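Long-range contacts in extracellular solute-binding protein, family 1 (Bifidobacterium longum subsp. infantis, PDB 6FTH), which probably captures human milk oligosaccharides outside the cell and delivers them to an ABC transporter for uptake: residues N115-K123 with S410-T418; R144-M155 with D424-Y435. One frame throughout, in Å; residues are numbered along the deposited sequence.

Contact 1: N115-K123 with S410-T418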
loop_
_atom_site.group_PDB
_atom_site.type_symbol
_atom_site.label_atom_id
_atom_site.label_comp_id
_atom_site.label_asym_id
_atom_site.label_seq_id
_atom_site.Cartn_x
_atom_site.Cartn_y
_atom_site.Cartn_z
ATOM N N ASN A 115 7.342 25.243 1.585
ATOM C CA ASN A 115 7.214 24.214 0.556
ATOM C C ASN A 115 6.247 23.124 1.010
ATOM O O ASN A 115 5.605 22.475 0.180
ATOM C CB ASN A 115 8.580 23.609 0.225
ATOM C CG ASN A 115 9.533 24.614 -0.417
ATOM O OD1 ASN A 115 9.115 25.485 -1.174
ATOM N ND2 ASN A 115 10.804 24.495 -0.106
ATOM N N VAL A 116 6.157 22.916 2.325
ATOM C CA VAL A 116 5.179 21.996 2.896
ATOM C C VAL A 116 3.789 22.601 2.816
ATOM O O VAL A 116 2.814 21.909 2.526
ATOM C CB VAL A 116 5.541 21.658 4.353
ATOM C CG1 VAL A 116 4.471 20.757 4.992
ATOM C CG2 VAL A 116 6.917 20.994 4.458
ATOM N N LYS A 117 3.668 23.903 3.076
ATOM C CA LYS A 117 2.376 24.554 2.880
ATOM C C LYS A 117 1.898 24.400 1.441
ATOM O O LYS A 117 0.705 24.200 1.185
ATOM C CB LYS A 117 2.462 26.042 3.234
ATOM C CG LYS A 117 2.441 26.332 4.709
ATOM C CD LYS A 117 2.042 27.778 4.984
ATOM C CE LYS A 117 3.063 28.757 4.480
ATOM N NZ LYS A 117 2.684 30.137 4.959
ATOM N N GLN A 118 2.811 24.522 0.479
ATOM C CA GLN A 118 2.430 24.379 -0.919
ATOM C C GLN A 118 1.992 22.949 -1.214
ATOM O O GLN A 118 1.000 22.720 -1.921
ATOM C CB GLN A 118 3.599 24.793 -1.813
ATOM C CG GLN A 118 3.258 24.838 -3.257
ATOM C CD GLN A 118 2.347 25.990 -3.583
ATOM O OE1 GLN A 118 2.341 27.001 -2.876
ATOM N NE2 GLN A 118 1.566 25.845 -4.636
ATOM N N PHE A 119 2.722 21.972 -0.666
ATOM C CA PHE A 119 2.299 20.577 -0.754
ATOM C C PHE A 119 0.848 20.437 -0.296
ATOM O O PHE A 119 0.008 19.885 -1.014
ATOM C CB PHE A 119 3.277 19.750 0.104
ATOM C CG PHE A 119 2.988 18.253 0.212
ATOM C CD1 PHE A 119 2.177 17.563 -0.669
ATOM C CD2 PHE A 119 3.567 17.548 1.262
ATOM C CE1 PHE A 119 1.953 16.200 -0.516
ATOM C CE2 PHE A 119 3.364 16.183 1.405
ATOM C CZ PHE A 119 2.553 15.516 0.519
ATOM N N PHE A 120 0.538 20.981 0.879
ATOM C CA PHE A 120 -0.796 20.841 1.446
ATOM C C PHE A 120 -1.845 21.623 0.667
ATOM O O PHE A 120 -3.003 21.200 0.628
ATOM C CB PHE A 120 -0.784 21.291 2.911
ATOM C CG PHE A 120 -0.009 20.386 3.834
ATOM C CD1 PHE A 120 0.464 19.130 3.424
ATOM C CD2 PHE A 120 0.228 20.781 5.138
ATOM C CE1 PHE A 120 1.144 18.303 4.311
ATOM C CE2 PHE A 120 0.905 19.954 6.023
ATOM C CZ PHE A 120 1.377 18.726 5.603
ATOM N N LYS A 121 -1.469 22.756 0.065
ATOM C CA LYS A 121 -2.395 23.492 -0.794
ATOM C C LYS A 121 -2.784 22.666 -2.009
ATOM O O LYS A 121 -3.966 22.574 -2.366
ATOM C CB LYS A 121 -1.766 24.802 -1.270
ATOM C CG LYS A 121 -2.691 25.623 -2.219
ATOM C CD LYS A 121 -2.046 26.932 -2.669
ATOM C CE LYS A 121 -3.049 27.858 -3.393
ATOM N NZ LYS A 121 -3.716 27.187 -4.539
ATOM N N GLU A 122 -1.783 22.070 -2.680
ATOM C CA GLU A 122 -2.037 21.302 -3.888
ATOM C C GLU A 122 -2.628 19.932 -3.596
ATOM O O GLU A 122 -3.372 19.398 -4.426
ATOM C CB GLU A 122 -0.738 21.168 -4.697
ATOM C CG GLU A 122 -0.133 22.524 -5.121
ATOM C CD GLU A 122 0.969 22.446 -6.198
ATOM O OE1 GLU A 122 1.009 21.460 -6.968
ATOM O OE2 GLU A 122 1.789 23.390 -6.275
ATOM N N LYS A 123 -2.301 19.339 -2.440
ATOM C CA LYS A 123 -2.753 17.999 -2.065
ATOM C C LYS A 123 -3.326 18.012 -0.649
ATOM O O LYS A 123 -2.735 17.454 0.284
ATOM C CB LYS A 123 -1.591 17.015 -2.191
ATOM C CG LYS A 123 -1.069 16.953 -3.636
ATOM C CD LYS A 123 0.079 15.982 -3.828
ATOM C CE LYS A 123 0.476 15.920 -5.305
ATOM N NZ LYS A 123 -0.541 15.206 -6.108
ATOM N N SER A 410 11.131 11.545 1.907
ATOM C CA SER A 410 10.464 12.557 2.726
ATOM C C SER A 410 10.347 13.809 1.857
ATOM O O SER A 410 11.192 14.710 1.923
ATOM C CB SER A 410 11.258 12.849 3.974
ATOM O OG SER A 410 11.440 11.658 4.701
ATOM N N GLY A 411 9.280 13.885 1.075
ATOM C CA GLY A 411 9.119 14.979 0.135
ATOM C C GLY A 411 7.843 14.793 -0.651
ATOM O O GLY A 411 7.001 13.966 -0.299
ATOM N N TRP A 412 7.702 15.576 -1.729
ATOM C CA TRP A 412 6.516 15.471 -2.557
ATOM C C TRP A 412 6.846 15.795 -4.001
ATOM O O TRP A 412 7.682 16.669 -4.268
ATOM C CB TRP A 412 5.349 16.342 -2.061
ATOM C CG TRP A 412 5.504 17.835 -2.227
ATOM C CD1 TRP A 412 6.445 18.640 -1.649
ATOM C CD2 TRP A 412 4.644 18.699 -2.987
ATOM N NE1 TRP A 412 6.240 19.951 -2.033
ATOM C CE2 TRP A 412 5.137 20.005 -2.845
ATOM C CE3 TRP A 412 3.503 18.485 -3.772
ATOM C CZ2 TRP A 412 4.521 21.096 -3.438
ATOM C CZ3 TRP A 412 2.903 19.567 -4.378
ATOM C CH2 TRP A 412 3.416 20.858 -4.204
ATOM N N ILE A 413 6.193 15.081 -4.909
ATOM C CA ILE A 413 6.308 15.321 -6.352
ATOM C C ILE A 413 5.074 16.096 -6.779
ATOM O O ILE A 413 3.968 15.511 -6.841
ATOM C CB ILE A 413 6.455 14.017 -7.152
ATOM C CG1 ILE A 413 7.606 13.134 -6.639
ATOM C CG2 ILE A 413 6.645 14.340 -8.635
ATOM C CD1 ILE A 413 8.980 13.751 -6.677
ATOM N N PRO A 414 5.178 17.402 -7.068
ATOM C CA PRO A 414 3.999 18.180 -7.483
ATOM C C PRO A 414 3.471 17.712 -8.832
ATOM O O PRO A 414 4.214 17.220 -9.686
ATOM C CB PRO A 414 4.535 19.615 -7.581
ATOM C CG PRO A 414 5.795 19.636 -6.742
ATOM C CD PRO A 414 6.377 18.257 -6.940
ATOM N N ASP A 415 2.161 17.912 -9.045
ATOM C CA ASP A 415 1.549 17.517 -10.317
ATOM C C ASP A 415 2.134 18.272 -11.523
ATOM O O ASP A 415 2.096 17.754 -12.657
ATOM C CB ASP A 415 0.049 17.748 -10.266
ATOM C CG ASP A 415 -0.699 16.735 -9.436
ATOM O OD1 ASP A 415 -0.082 15.835 -8.790
ATOM O OD2 ASP A 415 -1.954 16.841 -9.405
ATOM N N GLY A 416 2.684 19.474 -11.303
ATOM C CA GLY A 416 3.325 20.223 -12.384
ATOM C C GLY A 416 4.669 19.668 -12.845
ATOM O O GLY A 416 5.189 20.128 -13.871
ATOM N N VAL A 417 5.218 18.689 -12.141
ATOM C CA VAL A 417 6.469 18.037 -12.509
ATOM C C VAL A 417 6.157 16.849 -13.398
ATOM O O VAL A 417 5.222 16.087 -13.127
ATOM C CB VAL A 417 7.199 17.574 -11.234
ATOM C CG1 VAL A 417 8.327 16.549 -11.554
ATOM C CG2 VAL A 417 7.740 18.780 -10.497
ATOM N N THR A 418 6.938 16.691 -14.466
ATOM C CA THR A 418 6.864 15.538 -15.352
ATOM C C THR A 418 8.168 14.767 -15.247
ATOM O O THR A 418 9.250 15.366 -15.285
ATOM C CB THR A 418 6.645 15.966 -16.798
ATOM O OG1 THR A 418 5.350 16.581 -16.894
ATOM C CG2 THR A 418 6.703 14.750 -17.726
HETATM O O HOH W 1 0.426 18.935 -7.068
HETATM O O HOH W 2 2.220 21.495 -9.390
#
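F119 and W412 lie flat against each other and make up the tight half of this contact. The phenyl ring and the five-membered ring of the indole form an offset stack, centroids 4.5 Å apart and planes only 18° from parallel. The two side chains run in opposite directions, so each ring also covers the other's root: W412 CB sits 3.6 Å from the centre of the F119 ring, while F119 CA lies 3.4 Å above the centre of the six-membered ring of W412. With CG between the backbone N and the carbonyl carbon (chi1 71°), the indole is turned onto the helix. P414 CG, from the same segment, touches the opposite face near its rim. Here an irregular segment that runs up to strand 418-420 packs on helix 114-122 in what looks like one of the two lobes of a periplasmic-binding-protein fold. Toward solvent the packing gives way to a wet margin. The carboxylate of E122 stands nearly upright to the indole (84°), with E122 CD 3.5 Å from W412 CH2 at the ring edge. Q118 NE2 donates to E122 OE2 in an almost straight bond, and two waters carry E122 OE1 to the backbone N of D415 and G416. K123 is buried beside the stack and reaches out to the exposed D415: K123 NZ meets D415 OD1 at 2.8 Å from above the carboxylate plane, and E335 is its second acidic partner.

Contact 2: R144-M155 with D424-Y435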
loop_
_atom_site.group_PDB
_atom_site.type_symbol
_atom_site.label_atom_id
_atom_site.label_comp_id
_atom_site.label_asym_id
_atom_site.label_seq_id
_atom_site.Cartn_x
_atom_site.Cartn_y
_atom_site.Cartn_z
ATOM N N ARG A 144 4.595 10.534 -3.752
ATOM C CA ARG A 144 5.381 10.186 -4.929
ATOM C C ARG A 144 4.689 10.548 -6.232
ATOM O O ARG A 144 5.173 10.182 -7.312
ATOM C CB ARG A 144 5.832 8.714 -4.924
ATOM C CG ARG A 144 4.758 7.678 -4.691
ATOM C CD ARG A 144 5.311 6.257 -4.912
ATOM N NE ARG A 144 4.413 5.259 -4.360
ATOM C CZ ARG A 144 4.673 3.961 -4.319
ATOM N NH1 ARG A 144 5.786 3.488 -4.861
ATOM N NH2 ARG A 144 3.812 3.130 -3.739
ATOM N N GLY A 145 3.569 11.263 -6.161
ATOM C CA GLY A 145 3.058 11.946 -7.332
ATOM C C GLY A 145 1.909 11.237 -8.010
ATOM O O GLY A 145 1.534 10.109 -7.692
ATOM N N LYS A 146 1.397 11.928 -9.025
ATOM C CA LYS A 146 0.114 11.557 -9.623
ATOM C C LYS A 146 0.141 10.230 -10.382
ATOM O O LYS A 146 -0.919 9.652 -10.616
ATOM C CB LYS A 146 -0.386 12.689 -10.505
ATOM C CG LYS A 146 0.495 12.989 -11.720
ATOM C CD LYS A 146 -0.014 14.199 -12.519
ATOM C CE LYS A 146 0.776 14.469 -13.778
ATOM N NZ LYS A 146 2.141 14.970 -13.562
ATOM N N SER A 147 1.298 9.715 -10.789
ATOM C CA SER A 147 1.268 8.385 -11.388
ATOM C C SER A 147 0.889 7.304 -10.403
ATOM O O SER A 147 0.574 6.182 -10.828
ATOM C CB SER A 147 2.613 8.017 -12.018
ATOM O OG SER A 147 2.786 8.724 -13.238
ATOM N N TYR A 148 0.939 7.599 -9.102
ATOM C CA TYR A 148 0.672 6.646 -8.037
ATOM C C TYR A 148 -0.646 6.909 -7.316
ATOM O O TYR A 148 -0.887 6.336 -6.249
ATOM C CB TYR A 148 1.842 6.632 -7.058
ATOM C CG TYR A 148 3.179 6.279 -7.662
ATOM C CD1 TYR A 148 3.609 4.962 -7.698
ATOM C CD2 TYR A 148 4.034 7.272 -8.130
ATOM C CE1 TYR A 148 4.856 4.623 -8.206
ATOM C CE2 TYR A 148 5.259 6.955 -8.642
ATOM C CZ TYR A 148 5.663 5.615 -8.674
ATOM O OH TYR A 148 6.897 5.254 -9.161
ATOM N N SER A 149 -1.514 7.743 -7.884
ATOM C CA SER A 149 -2.761 8.061 -7.213
ATOM C C SER A 149 -3.769 6.924 -7.227
ATOM O O SER A 149 -4.704 6.958 -6.414
ATOM C CB SER A 149 -3.411 9.288 -7.831
ATOM O OG SER A 149 -3.665 9.095 -9.207
ATOM N N GLY A 150 -3.617 5.942 -8.121
ATOM C CA GLY A 150 -4.493 4.782 -8.165
ATOM C C GLY A 150 -4.105 3.733 -7.148
ATOM O O GLY A 150 -3.183 3.910 -6.354
ATOM N N THR A 151 -4.833 2.613 -7.179
ATOM C CA THR A 151 -4.592 1.542 -6.229
ATOM C C THR A 151 -3.328 0.739 -6.566
ATOM O O THR A 151 -2.863 0.686 -7.708
ATOM C CB THR A 151 -5.808 0.633 -6.056
ATOM O OG1 THR A 151 -5.468 -0.375 -5.103
ATOM C CG2 THR A 151 -6.235 0.004 -7.366
ATOM N N GLY A 152 -2.784 0.102 -5.543
ATOM C CA GLY A 152 -1.727 -0.873 -5.726
ATOM C C GLY A 152 -2.199 -2.266 -6.058
ATOM O O GLY A 152 -1.380 -3.159 -6.333
ATOM N N GLN A 153 -3.516 -2.485 -6.048
ATOM C CA GLN A 153 -4.111 -3.803 -6.167
ATOM C C GLN A 153 -4.664 -4.001 -7.578
ATOM O O GLN A 153 -5.373 -3.129 -8.093
ATOM C CB GLN A 153 -5.270 -3.911 -5.174
ATOM C CG GLN A 153 -4.951 -3.426 -3.790
ATOM C CD GLN A 153 -3.771 -4.134 -3.183
ATOM O OE1 GLN A 153 -3.608 -5.344 -3.343
ATOM N NE2 GLN A 153 -2.953 -3.386 -2.459
ATOM N N HIS A 154 -4.349 -5.146 -8.202
ATOM C CA HIS A 154 -4.815 -5.452 -9.551
ATOM C C HIS A 154 -5.021 -6.948 -9.715
ATOM O O HIS A 154 -4.432 -7.752 -8.995
ATOM C CB HIS A 154 -3.819 -4.981 -10.630
ATOM C CG HIS A 154 -3.319 -3.623 -10.355
ATOM N ND1 HIS A 154 -2.290 -3.385 -9.473
ATOM C CD2 HIS A 154 -3.790 -2.407 -10.722
ATOM C CE1 HIS A 154 -2.118 -2.085 -9.341
ATOM N NE2 HIS A 154 -3.023 -1.470 -10.076
ATOM N N MET A 155 -5.854 -7.315 -10.693
ATOM C CA MET A 155 -6.103 -8.701 -11.060
ATOM C C MET A 155 -5.607 -8.885 -12.486
ATOM O O MET A 155 -6.084 -8.209 -13.400
ATOM C CB MET A 155 -7.600 -9.002 -10.975
ATOM C CG MET A 155 -7.969 -10.433 -11.276
ATOM S SD MET A 155 -9.751 -10.651 -11.090
ATOM C CE MET A 155 -9.928 -12.429 -11.308
ATOM N N ASP A 424 8.559 2.198 -12.823
ATOM C CA ASP A 424 7.577 1.659 -11.882
ATOM C C ASP A 424 6.293 2.489 -11.913
ATOM O O ASP A 424 5.189 1.936 -11.977
ATOM C CB ASP A 424 8.167 1.573 -10.475
ATOM C CG ASP A 424 7.296 0.732 -9.528
ATOM O OD1 ASP A 424 6.792 -0.325 -9.980
ATOM O OD2 ASP A 424 7.113 1.126 -8.353
ATOM N N GLY A 425 6.413 3.816 -11.888
ATOM C CA GLY A 425 5.228 4.656 -11.982
ATOM C C GLY A 425 4.479 4.485 -13.294
ATOM O O GLY A 425 3.242 4.428 -13.321
ATOM N N ASP A 426 5.215 4.403 -14.411
ATOM C CA ASP A 426 4.576 4.188 -15.707
ATOM C C ASP A 426 3.811 2.868 -15.698
ATOM O O ASP A 426 2.678 2.791 -16.205
ATOM C CB ASP A 426 5.629 4.141 -16.819
ATOM C CG ASP A 426 6.344 5.461 -17.039
ATOM O OD1 ASP A 426 5.915 6.541 -16.548
ATOM O OD2 ASP A 426 7.374 5.384 -17.764
ATOM N N ASN A 427 4.427 1.819 -15.144
ATOM C CA ASN A 427 3.800 0.508 -15.087
ATOM C C ASN A 427 2.538 0.549 -14.240
ATOM O O ASN A 427 1.508 0.002 -14.632
ATOM C CB ASN A 427 4.774 -0.508 -14.512
ATOM C CG ASN A 427 5.897 -0.883 -15.494
ATOM O OD1 ASN A 427 5.799 -0.664 -16.694
ATOM N ND2 ASN A 427 6.930 -1.474 -14.968
ATOM N N LEU A 428 2.590 1.230 -13.095
ATOM C CA LEU A 428 1.404 1.308 -12.245
ATOM C C LEU A 428 0.289 2.100 -12.920
ATOM O O LEU A 428 -0.884 1.692 -12.897
ATOM C CB LEU A 428 1.765 1.926 -10.893
ATOM C CG LEU A 428 0.555 1.935 -9.956
ATOM C CD1 LEU A 428 0.210 0.549 -9.519
ATOM C CD2 LEU A 428 0.823 2.839 -8.750
ATOM N N LEU A 429 0.626 3.239 -13.517
ATOM C CA LEU A 429 -0.357 4.026 -14.252
ATOM C C LEU A 429 -1.084 3.168 -15.285
ATOM O O LEU A 429 -2.323 3.188 -15.381
ATOM C CB LEU A 429 0.371 5.168 -14.968
ATOM C CG LEU A 429 0.043 6.655 -14.828
ATOM C CD1 LEU A 429 0.401 7.361 -16.153
ATOM C CD2 LEU A 429 -1.373 6.974 -14.404
ATOM N N GLU A 430 -0.323 2.385 -16.055
ATOM C CA GLU A 430 -0.915 1.532 -17.075
ATOM C C GLU A 430 -1.780 0.447 -16.445
ATOM O O GLU A 430 -2.888 0.163 -16.926
ATOM C CB GLU A 430 0.192 0.915 -17.932
ATOM C CG GLU A 430 0.819 1.912 -18.868
ATOM C CD GLU A 430 -0.158 2.418 -19.907
ATOM O OE1 GLU A 430 -0.879 1.587 -20.504
ATOM O OE2 GLU A 430 -0.216 3.648 -20.118
ATOM N N ALA A 431 -1.299 -0.163 -15.369
ATOM C CA ALA A 431 -2.070 -1.202 -14.699
ATOM C C ALA A 431 -3.375 -0.666 -14.127
ATOM O O ALA A 431 -4.314 -1.445 -13.932
ATOM C CB ALA A 431 -1.259 -1.840 -13.578
ATOM N N ASN A 432 -3.448 0.628 -13.840
ATOM C CA ASN A 432 -4.676 1.180 -13.261
ATOM C C ASN A 432 -5.700 1.611 -14.299
ATOM O O ASN A 432 -6.868 1.804 -13.942
ATOM C CB ASN A 432 -4.333 2.314 -12.292
ATOM C CG ASN A 432 -3.923 1.767 -10.938
ATOM O OD1 ASN A 432 -4.408 0.703 -10.527
ATOM N ND2 ASN A 432 -3.008 2.455 -10.240
ATOM N N LYS A 433 -5.332 1.742 -15.567
ATOM C CA LYS A 433 -6.300 2.203 -16.555
ATOM C C LYS A 433 -7.540 1.323 -16.625
ATOM O O LYS A 433 -8.649 1.880 -16.731
ATOM C CB LYS A 433 -5.634 2.365 -17.931
ATOM C CG LYS A 433 -4.719 3.559 -17.995
ATOM C CD LYS A 433 -3.982 3.604 -19.329
ATOM C CE LYS A 433 -3.038 4.803 -19.419
ATOM N NZ LYS A 433 -2.463 4.942 -20.795
ATOM N N PRO A 434 -7.449 -0.010 -16.579
ATOM C CA PRO A 434 -8.662 -0.830 -16.719
ATOM C C PRO A 434 -9.625 -0.717 -15.537
ATOM O O PRO A 434 -10.747 -1.228 -15.648
ATOM C CB PRO A 434 -8.113 -2.262 -16.859
ATOM C CG PRO A 434 -6.727 -2.091 -17.358
ATOM C CD PRO A 434 -6.239 -0.838 -16.660
ATOM N N TYR A 435 -9.214 -0.108 -14.417
ATOM C CA TYR A 435 -10.034 -0.020 -13.212
ATOM C C TYR A 435 -10.729 1.321 -13.042
ATOM O O TYR A 435 -11.485 1.482 -12.079
ATOM C CB TYR A 435 -9.182 -0.329 -11.973
ATOM C CG TYR A 435 -8.641 -1.715 -12.075
ATOM C CD1 TYR A 435 -9.442 -2.821 -11.838
ATOM C CD2 TYR A 435 -7.340 -1.919 -12.477
ATOM C CE1 TYR A 435 -8.958 -4.103 -12.003
ATOM C CE2 TYR A 435 -6.847 -3.197 -12.633
ATOM C CZ TYR A 435 -7.644 -4.281 -12.381
ATOM O OH TYR A 435 -7.171 -5.571 -12.548
HETATM O O HOH W 3 6.772 0.586 -5.570
HETATM O O HOH W 4 -1.990 5.167 -10.458
HETATM O O HOH W 5 5.051 7.736 -14.019
#
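H154 meets helix 423-432 with a face and an edge at once. A431 CB lies over one face of the imidazole, 4.0 Å from its centre, while H154 NE2 at the edge donates to N432 OD1 at 2.6 Å. That oxygen lies near the ring plane, but the bond is bent (139°) and reaches the amide from well above its carbonyl plane. With ND1 bonded to G297 O, both ring nitrogens are engaged and the ring's rotation is fixed. The N432 amide has three partners: besides H154, its ND2 donates to T151 O at 3.1 Å, within the amide plane, and to a water that links S147 O and G150 N. The amide pairs with the chain just ahead of strand 154-158, an inner strand of a mixed sheet, so the helix is fastened where the chain enters that sheet. L428 forks between two aromatic side chains: CD1 touches H154 CE1 at 3.5 Å, and CD2 touches Y148 CD1 at 3.7 Å. CG anti to the backbone N (chi1 -176°) carries the fork toward the facing segment, and the turn at chi2 sends one methyl to each ring. The Y148 ring carries R144 CD over one face and brings its hydroxyl beside the backbone of G425, though the polar partner of OH is D422. Farther along, the Y435 ring stands obliquely to H154, planes 57° apart, and Y435 OH accepts from M155 N at 2.9 Å.

Overall arrangement
The two contacts are neighbours, their centres about 19 Å apart, and their segments alternate along the chain. Contact 1 lies nearer the surface, about 20 Å from the centre of the chain, and is built on one aromatic stack beside a wet, charged margin. Contact 2 is larger and mostly buried, about 12 Å from that centre; side-chain amide, imidazole and phenol groups there bond to backbone and to each other, and R144 and D424 share a water, while their direct bonds go to A334 and W298. They use different helices, 114-122 and 423-432. They meet directly: K146 NZ probably donates to D415 O, and I413 packs against R144 and G145, joining 410-418 to the start of 144-155.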